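Local structure of putative uncharacterized protein TTHB187 (Thermus thermophilus HB8, 3SKD) at residues V71-L76 against L116-L121; P25-M30 against R171-E176; L31-V36 against S207-V212. The protein cuts single-stranded DNA in CRISPR defence through its metal-dependent HD nuclease domain, the part present here, beside a helicase/ATPase domain in the full-length protein. All blocks are in the same frame, centred on the assembly; numbering follows the deposited sequence.

Contact 1 (V71-L76 against L116-L121); sequences VGLHDL and LFLRRL. With NI (nickel (II) ion), chain B.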
# COMPACT_ATOMS: atom_id res chain seq x y z
N VAL A 71 0.03 -3.17 -1.35
CA VAL A 71 0.42 -1.86 -1.81
C VAL A 71 -0.45 -0.78 -1.12
O VAL A 71 0.03 0.30 -0.78
CB VAL A 71 0.28 -1.87 -3.28
CG1 VAL A 71 0.20 -0.53 -3.81
CG2 VAL A 71 1.52 -2.71 -3.90
N GLY A 72 -1.70 -1.09 -0.89
CA GLY A 72 -2.54 -0.17 -0.15
C GLY A 72 -2.00 0.12 1.24
O GLY A 72 -2.27 1.18 1.78
N LEU A 73 -1.28 -0.83 1.85
CA LEU A 73 -0.81 -0.65 3.21
C LEU A 73 0.50 0.13 3.29
O LEU A 73 1.09 0.18 4.36
CB LEU A 73 -0.51 -1.98 3.85
CG LEU A 73 -1.65 -2.99 3.83
CD1 LEU A 73 -1.07 -4.29 4.35
CD2 LEU A 73 -2.76 -2.47 4.65
N HIS A 74 0.98 0.66 2.18
CA HIS A 74 2.28 1.36 2.19
C HIS A 74 2.32 2.51 3.19
O HIS A 74 3.40 2.92 3.61
CB HIS A 74 2.61 1.94 0.82
CG HIS A 74 1.81 3.16 0.50
ND1 HIS A 74 0.46 3.12 0.19
CD2 HIS A 74 2.15 4.48 0.47
CE1 HIS A 74 0.01 4.34 -0.02
NE2 HIS A 74 1.02 5.18 0.12
N ASP A 75 1.18 3.12 3.49
CA ASP A 75 1.15 4.24 4.46
C ASP A 75 0.60 3.88 5.81
O ASP A 75 0.21 4.77 6.58
CB ASP A 75 0.31 5.43 3.96
CG ASP A 75 1.10 6.36 3.01
OD1 ASP A 75 2.35 6.27 2.97
OD2 ASP A 75 0.53 7.15 2.29
N LEU A 76 0.60 2.61 6.13
CA LEU A 76 0.18 2.22 7.46
C LEU A 76 1.04 2.92 8.58
O LEU A 76 0.53 3.24 9.66
CB LEU A 76 0.26 0.71 7.56
CG LEU A 76 -0.26 0.22 8.89
CD1 LEU A 76 -1.73 0.56 8.90
CD2 LEU A 76 -0.01 -1.25 9.00
N LEU A 116 8.26 -1.34 10.31
CA LEU A 116 8.11 -1.97 11.63
C LEU A 116 6.75 -2.56 11.84
O LEU A 116 6.62 -3.62 12.40
CB LEU A 116 8.35 -0.97 12.74
CG LEU A 116 9.77 -0.48 12.80
CD1 LEU A 116 9.87 0.64 13.78
CD2 LEU A 116 10.67 -1.63 13.15
N PHE A 117 5.71 -1.87 11.41
CA PHE A 117 4.35 -2.34 11.67
C PHE A 117 4.05 -3.57 10.80
O PHE A 117 3.46 -4.57 11.23
CB PHE A 117 3.33 -1.26 11.32
CG PHE A 117 3.40 -0.00 12.19
CD1 PHE A 117 3.98 0.02 13.46
CD2 PHE A 117 2.87 1.17 11.69
CE1 PHE A 117 3.99 1.21 14.21
CE2 PHE A 117 2.87 2.33 12.44
CZ PHE A 117 3.43 2.36 13.68
N LEU A 118 4.45 -3.49 9.54
CA LEU A 118 4.08 -4.55 8.63
C LEU A 118 4.85 -5.83 8.97
O LEU A 118 4.37 -6.92 8.71
CB LEU A 118 4.37 -4.15 7.20
CG LEU A 118 3.33 -3.20 6.59
CD1 LEU A 118 3.63 -3.00 5.09
CD2 LEU A 118 1.92 -3.77 6.79
N ARG A 119 6.04 -5.70 9.52
CA ARG A 119 6.84 -6.89 9.84
C ARG A 119 6.04 -7.76 10.80
O ARG A 119 5.99 -8.99 10.67
CB ARG A 119 8.15 -6.50 10.56
CG ARG A 119 9.34 -6.12 9.68
CD ARG A 119 10.55 -5.58 10.47
NE ARG A 119 11.23 -6.58 11.30
CZ ARG A 119 12.32 -7.26 10.93
NH1 ARG A 119 12.87 -7.06 9.72
NH2 ARG A 119 12.87 -8.17 11.74
N ARG A 120 5.44 -7.11 11.79
CA ARG A 120 4.65 -7.81 12.82
C ARG A 120 3.30 -8.28 12.25
O ARG A 120 2.92 -9.43 12.37
CB ARG A 120 4.43 -6.85 13.99
CG ARG A 120 3.76 -7.40 15.23
CD ARG A 120 4.14 -6.61 16.46
NE ARG A 120 5.58 -6.68 16.69
CZ ARG A 120 6.21 -6.02 17.65
NH1 ARG A 120 5.53 -5.24 18.49
NH2 ARG A 120 7.52 -6.15 17.78
N LEU A 121 2.58 -7.35 11.64
CA LEU A 121 1.20 -7.55 11.21
C LEU A 121 1.06 -8.60 10.11
O LEU A 121 0.10 -9.36 10.09
CB LEU A 121 0.61 -6.25 10.69
CG LEU A 121 -0.14 -5.41 11.74
CD1 LEU A 121 0.66 -5.28 13.01
CD2 LEU A 121 -0.45 -4.06 11.16
NI NI B . 0.80 7.42 0.32
O HOH W 1 0.68 9.39 0.10
O HOH W 2 3.09 7.68 0.82
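With its CG set opposite the backbone N (chi1 -176°), Leu-76 carries a methyl out to segment 116-121 of helix 110-124, where Leu-118, its CG turned beside the backbone N (chi1 -78°), brings its own branch to the same place. The CD2 methyl of Leu-76 is the hub. Leu-76 and Leu-121 meet tip to tip, with their CD2 atoms 3.6 Å apart. Leu-76 and Leu-118 slant across one another, and here the two CD2 atoms are separated by 3.9 Å. CD1 of Leu-73 adds a second touch on Leu-118 CD2, also at 3.9 Å. Phe-117 offers Leu-76 its ring edge, with CD2 3.7 Å from the carbonyl O of Leu-76.

The same turn sends His-74 the other way, to the nickel ion, which NE2 of His-74 binds at 2.3 Å and OD2 of Asp-75 at 2.0 Å. ND1 of His-74 donates a bent bond (138°) to Val-71 O, 3.0 Å away; that oxygen also accepts the backbone N-H of His-74. Apolar on one side, the turn after helix 60-72 is polar toward the metal, where the imidazole is held at both nitrogens, by nickel at NE2 and by Val-71 O at ND1, which limits its rotation.

Contact 2 (P25-M30 against R171-E176); sequences PLLAHM and RWLLEE. With NI (nickel (II) ion), chain B.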
# COMPACT_ATOMS: atom_id res chain seq x y z
N PRO A 25 -9.37 10.71 4.91
CA PRO A 25 -8.90 9.71 5.89
C PRO A 25 -7.74 8.84 5.34
O PRO A 25 -7.73 8.58 4.15
CB PRO A 25 -10.15 8.85 6.15
CG PRO A 25 -11.35 9.79 5.84
CD PRO A 25 -10.85 10.69 4.73
N LEU A 26 -6.84 8.41 6.20
CA LEU A 26 -5.80 7.45 5.84
C LEU A 26 -6.42 6.23 5.14
O LEU A 26 -5.92 5.76 4.13
CB LEU A 26 -5.04 7.04 7.09
CG LEU A 26 -3.87 6.06 6.90
CD1 LEU A 26 -2.93 6.52 5.84
CD2 LEU A 26 -3.14 5.81 8.20
N LEU A 27 -7.56 5.74 5.63
CA LEU A 27 -8.15 4.56 5.02
C LEU A 27 -8.57 4.83 3.58
O LEU A 27 -8.43 3.96 2.74
CB LEU A 27 -9.36 4.10 5.79
CG LEU A 27 -10.10 2.88 5.24
CD1 LEU A 27 -9.24 1.61 5.23
CD2 LEU A 27 -11.38 2.66 6.04
N ALA A 28 -9.08 6.03 3.31
CA ALA A 28 -9.44 6.43 1.96
C ALA A 28 -8.19 6.40 1.07
O ALA A 28 -8.22 5.92 -0.05
CB ALA A 28 -10.03 7.82 1.97
N HIS A 29 -7.10 6.97 1.54
CA HIS A 29 -5.91 6.94 0.73
C HIS A 29 -5.39 5.50 0.53
O HIS A 29 -4.91 5.14 -0.54
CB HIS A 29 -4.84 7.77 1.39
CG HIS A 29 -3.54 7.71 0.65
ND1 HIS A 29 -3.44 7.99 -0.69
CD2 HIS A 29 -2.29 7.37 1.07
CE1 HIS A 29 -2.19 7.84 -1.07
NE2 HIS A 29 -1.48 7.46 -0.03
N MET A 30 -5.52 4.66 1.55
CA MET A 30 -5.03 3.28 1.44
C MET A 30 -5.86 2.52 0.40
O MET A 30 -5.31 1.78 -0.45
CB MET A 30 -5.06 2.52 2.77
CG MET A 30 -3.95 2.93 3.81
SD MET A 30 -4.40 2.26 5.49
CE MET A 30 -4.23 0.51 5.26
N ARG A 171 -4.08 -2.69 13.41
CA ARG A 171 -4.51 -4.02 13.00
C ARG A 171 -5.87 -3.96 12.34
O ARG A 171 -6.12 -4.66 11.31
CB ARG A 171 -4.46 -4.99 14.16
CG ARG A 171 -3.01 -5.12 14.65
CD ARG A 171 -2.88 -5.87 15.95
NE ARG A 171 -1.51 -6.34 16.19
CZ ARG A 171 -0.42 -5.57 16.29
NH1 ARG A 171 -0.54 -4.25 16.16
NH2 ARG A 171 0.80 -6.10 16.51
N TRP A 172 -6.73 -3.08 12.86
CA TRP A 172 -8.05 -2.86 12.29
C TRP A 172 -7.96 -2.40 10.82
O TRP A 172 -8.66 -2.90 9.93
CB TRP A 172 -8.80 -1.79 13.13
CG TRP A 172 -10.26 -1.63 12.74
CD1 TRP A 172 -11.33 -2.22 13.35
CD2 TRP A 172 -10.80 -0.81 11.69
NE1 TRP A 172 -12.49 -1.85 12.74
CE2 TRP A 172 -12.21 -0.98 11.72
CE3 TRP A 172 -10.25 0.04 10.72
CZ2 TRP A 172 -13.08 -0.34 10.81
CZ3 TRP A 172 -11.11 0.69 9.82
CH2 TRP A 172 -12.51 0.49 9.87
N LEU A 173 -7.07 -1.45 10.57
CA LEU A 173 -6.93 -0.91 9.23
C LEU A 173 -6.38 -1.97 8.27
O LEU A 173 -6.82 -2.07 7.13
CB LEU A 173 -5.93 0.24 9.22
CG LEU A 173 -6.46 1.59 9.71
CD1 LEU A 173 -5.34 2.50 10.02
CD2 LEU A 173 -7.46 2.25 8.69
N LEU A 174 -5.39 -2.73 8.71
CA LEU A 174 -4.86 -3.76 7.82
C LEU A 174 -5.97 -4.75 7.45
O LEU A 174 -6.18 -5.06 6.27
CB LEU A 174 -3.67 -4.48 8.43
CG LEU A 174 -3.24 -5.63 7.50
CD1 LEU A 174 -1.77 -5.83 7.62
CD2 LEU A 174 -4.01 -6.92 7.81
N GLU A 175 -6.72 -5.20 8.44
CA GLU A 175 -7.83 -6.12 8.20
C GLU A 175 -8.90 -5.47 7.29
O GLU A 175 -9.50 -6.14 6.47
CB GLU A 175 -8.45 -6.53 9.56
CG GLU A 175 -9.41 -7.67 9.49
CD GLU A 175 -8.79 -8.97 8.98
OE1 GLU A 175 -7.69 -9.34 9.47
OE2 GLU A 175 -9.41 -9.59 8.06
N GLU A 176 -9.15 -4.17 7.44
CA GLU A 176 -10.17 -3.52 6.63
C GLU A 176 -9.77 -3.54 5.14
O GLU A 176 -10.59 -3.74 4.29
CB GLU A 176 -10.44 -2.08 7.06
CG GLU A 176 -11.57 -1.38 6.28
CD GLU A 176 -12.99 -1.75 6.74
OE1 GLU A 176 -13.14 -2.62 7.61
OE2 GLU A 176 -13.96 -1.18 6.23
NI NI B . 0.80 7.42 0.32
O HOH W 1 0.68 9.39 0.10
O HOH W 2 3.09 7.68 0.82
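Leu-27 and Leu-173 interlock at the centre of this contact, and their CA atoms, 7.0 Å apart, are the nearest pair across it. CB of Leu-27 lies 3.9 Å from CD2 of Leu-173, and the two side chains slant across one another. The torsions differ: Leu-27 sets CG opposite its backbone N (chi1 179°), whereas Leu-173 keeps CG beside its own N. Met-30 joins one turn further along, its chain bending at the thioether (chi3 68°) to lay CE 4.1 Å from the carbonyl O of Leu-173. Leu-73, at the end of helix 60-72, presses on Met-30 as well, tying this core to the neighbouring turn.

The other flank is less buried, and its approach to Trp-172 is looser. There CD2 of Leu-27 comes to the indole at its edge, 4.3 Å from CZ3 of Trp-172, rather than over a face. Glu-176 contributes only its aliphatic part, and this packs as closely as the leucines do, CG standing 3.9 Å from CD1 of Leu-27 where the two chains cross at nearly a right angle. Its carboxylate is engaged along its own helix, in salt bridges to Arg-179 and Arg-180, so the charge stays apart from the leucines while the methylene serves as apolar cover. Helix 10-16 packs on both Leu-27 and Trp-172.

The axes of segments 26-30 and 171-176 run roughly in the same direction, crossing at -33° with a closest approach of 11.0 Å, a spacing that the large leucines span. His-29 takes no part in this interface; its NE2 binds nickel at 2.3 Å. Helix 26-43 is thus the one that brings the first histidine of the H...HD...D metal site in the mainly helical HD domain of Cas3.

Contact 3 (L31-V36 against S207-V212); sequences LDTAAV and SFADWV. With NI (nickel (II) ion), chain B.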
# COMPACT_ATOMS: atom_id res chain seq x y z
N LEU A 31 -7.16 2.74 0.40
CA LEU A 31 -8.02 2.06 -0.55
C LEU A 31 -7.82 2.59 -1.97
O LEU A 31 -7.93 1.79 -2.94
CB LEU A 31 -9.49 2.17 -0.15
CG LEU A 31 -9.85 1.36 1.09
CD1 LEU A 31 -11.29 1.72 1.51
CD2 LEU A 31 -9.73 -0.16 0.84
N ASP A 32 -7.54 3.91 -2.10
CA ASP A 32 -7.27 4.57 -3.40
C ASP A 32 -6.02 3.93 -4.01
O ASP A 32 -5.97 3.61 -5.19
CB ASP A 32 -6.98 6.08 -3.23
CG ASP A 32 -8.23 6.92 -2.88
OD1 ASP A 32 -9.36 6.37 -2.97
OD2 ASP A 32 -8.05 8.11 -2.53
N THR A 33 -5.00 3.81 -3.18
CA THR A 33 -3.71 3.27 -3.58
C THR A 33 -3.89 1.79 -4.04
O THR A 33 -3.45 1.42 -5.14
CB THR A 33 -2.67 3.47 -2.44
OG1 THR A 33 -2.53 4.89 -2.19
CG2 THR A 33 -1.25 2.88 -2.85
N ALA A 34 -4.63 1.00 -3.28
CA ALA A 34 -4.96 -0.37 -3.66
C ALA A 34 -5.69 -0.41 -4.97
O ALA A 34 -5.46 -1.30 -5.76
CB ALA A 34 -5.82 -1.10 -2.60
N ALA A 35 -6.57 0.55 -5.19
CA ALA A 35 -7.40 0.54 -6.39
C ALA A 35 -6.54 0.84 -7.59
O ALA A 35 -6.67 0.20 -8.62
CB ALA A 35 -8.62 1.54 -6.28
N VAL A 36 -5.65 1.81 -7.43
CA VAL A 36 -4.69 2.11 -8.48
C VAL A 36 -3.90 0.84 -8.80
O VAL A 36 -3.76 0.45 -9.96
CB VAL A 36 -3.75 3.27 -8.09
CG1 VAL A 36 -2.70 3.42 -9.11
CG2 VAL A 36 -4.59 4.59 -8.00
N SER A 207 5.28 2.21 -5.14
CA SER A 207 5.81 3.51 -5.46
C SER A 207 4.99 4.22 -6.55
O SER A 207 4.63 5.40 -6.42
CB SER A 207 7.29 3.33 -5.86
OG SER A 207 7.82 4.53 -6.32
N PHE A 208 4.69 3.52 -7.63
CA PHE A 208 3.83 4.08 -8.67
C PHE A 208 2.42 4.37 -8.14
O PHE A 208 1.86 5.45 -8.35
CB PHE A 208 3.73 3.12 -9.86
CG PHE A 208 2.80 3.61 -10.96
CD1 PHE A 208 3.16 4.67 -11.78
CD2 PHE A 208 1.61 2.98 -11.20
CE1 PHE A 208 2.32 5.11 -12.82
CE2 PHE A 208 0.73 3.42 -12.23
CZ PHE A 208 1.12 4.48 -13.04
N ALA A 209 1.82 3.41 -7.46
CA ALA A 209 0.40 3.56 -7.14
C ALA A 209 0.22 4.66 -6.09
O ALA A 209 -0.76 5.38 -6.10
CB ALA A 209 -0.16 2.29 -6.61
N ASP A 210 1.16 4.74 -5.18
CA ASP A 210 1.14 5.79 -4.15
C ASP A 210 1.22 7.16 -4.76
O ASP A 210 0.49 8.08 -4.39
CB ASP A 210 2.27 5.60 -3.17
CG ASP A 210 2.28 6.69 -2.08
OD1 ASP A 210 1.26 7.37 -1.86
OD2 ASP A 210 3.28 6.82 -1.37
N TRP A 211 2.03 7.28 -5.79
CA TRP A 211 2.13 8.52 -6.51
C TRP A 211 0.85 8.90 -7.23
O TRP A 211 0.42 10.08 -7.17
CB TRP A 211 3.25 8.33 -7.50
CG TRP A 211 3.44 9.48 -8.32
CD1 TRP A 211 3.90 10.69 -7.91
CD2 TRP A 211 3.18 9.58 -9.71
NE1 TRP A 211 3.95 11.54 -8.97
CE2 TRP A 211 3.52 10.89 -10.09
CE3 TRP A 211 2.72 8.69 -10.68
CZ2 TRP A 211 3.42 11.34 -11.39
CZ3 TRP A 211 2.61 9.13 -11.98
CH2 TRP A 211 2.95 10.46 -12.33
N VAL A 212 0.24 7.98 -7.96
CA VAL A 212 -1.00 8.30 -8.62
C VAL A 212 -2.04 8.73 -7.55
O VAL A 212 -2.65 9.80 -7.67
CB VAL A 212 -1.52 7.13 -9.37
CG1 VAL A 212 -2.85 7.47 -10.01
CG2 VAL A 212 -0.54 6.69 -10.47
NI NI B . 0.80 7.42 0.32
O HOH W 1 0.68 9.39 0.10
O HOH W 2 3.09 7.68 0.82
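Val-36, Ala-209 and Val-212 supply the apolar core of this crossing. CG1 of Val-36 touches both partners, lying 3.7 Å from CB of Ala-209 and 3.9 Å from CB of Val-212, while its CG2 adds a contact with CG1 of Val-212. The two valines cross at a slant, so Val-36 fills the angle between two residues almost one turn apart on helix 196-213.

A second kind of contact sets methyl groups against backbone. CB of Ala-209 lies 3.7 Å from Thr-33 O, and Thr-33 CG2, anti to its own N, comes 3.8 Å from Asp-210 N. The CA atoms of Thr-33 and Ala-209 are 5.4 Å apart, and the axes of segments 31-36 and 207-212 approach to 8.2 Å, crossing steeply at 123°. This closeness is consistent with the small side chains at the crossing. The hydroxyl of Thr-33 is hydrogen-bonded back along its helix to His-29 O, while the methyl faces the partner.

Metal binding is the third kind. Asp-210 extends with CG opposite its backbone N (chi1 179°), and OD1 reaches nickel at 2.2 Å. His-29, His-74 and Asp-75 supply the other protein ligands. The last aspartate of the H...HD...D signature, projecting from one helix of the pair, fits the HD-domain nuclease site of Cas3.

All three contacts are largely buried, lie within the Cas3 HD domain and border one nickel ion, yet their chemistry differs with position. Contacts 2 and 3 share helix 26-43: its beginning runs alongside helix 165-181 at a wider spacing, through large side chains, while its next turn crosses helix 196-213 closely, through small ones. Contact 1 instead sets the turn after helix 60-72 against helix 110-124; its touching residues are all buried, and it is built of leucine methyls and a phenylalanine ring edge. Contact 2 has the most partly exposed margin, with a tryptophan and a glutamate. The three meet at the metal: contact 1 gives two ligands, contacts 2 and 3 one each, and two waters complete the six donors.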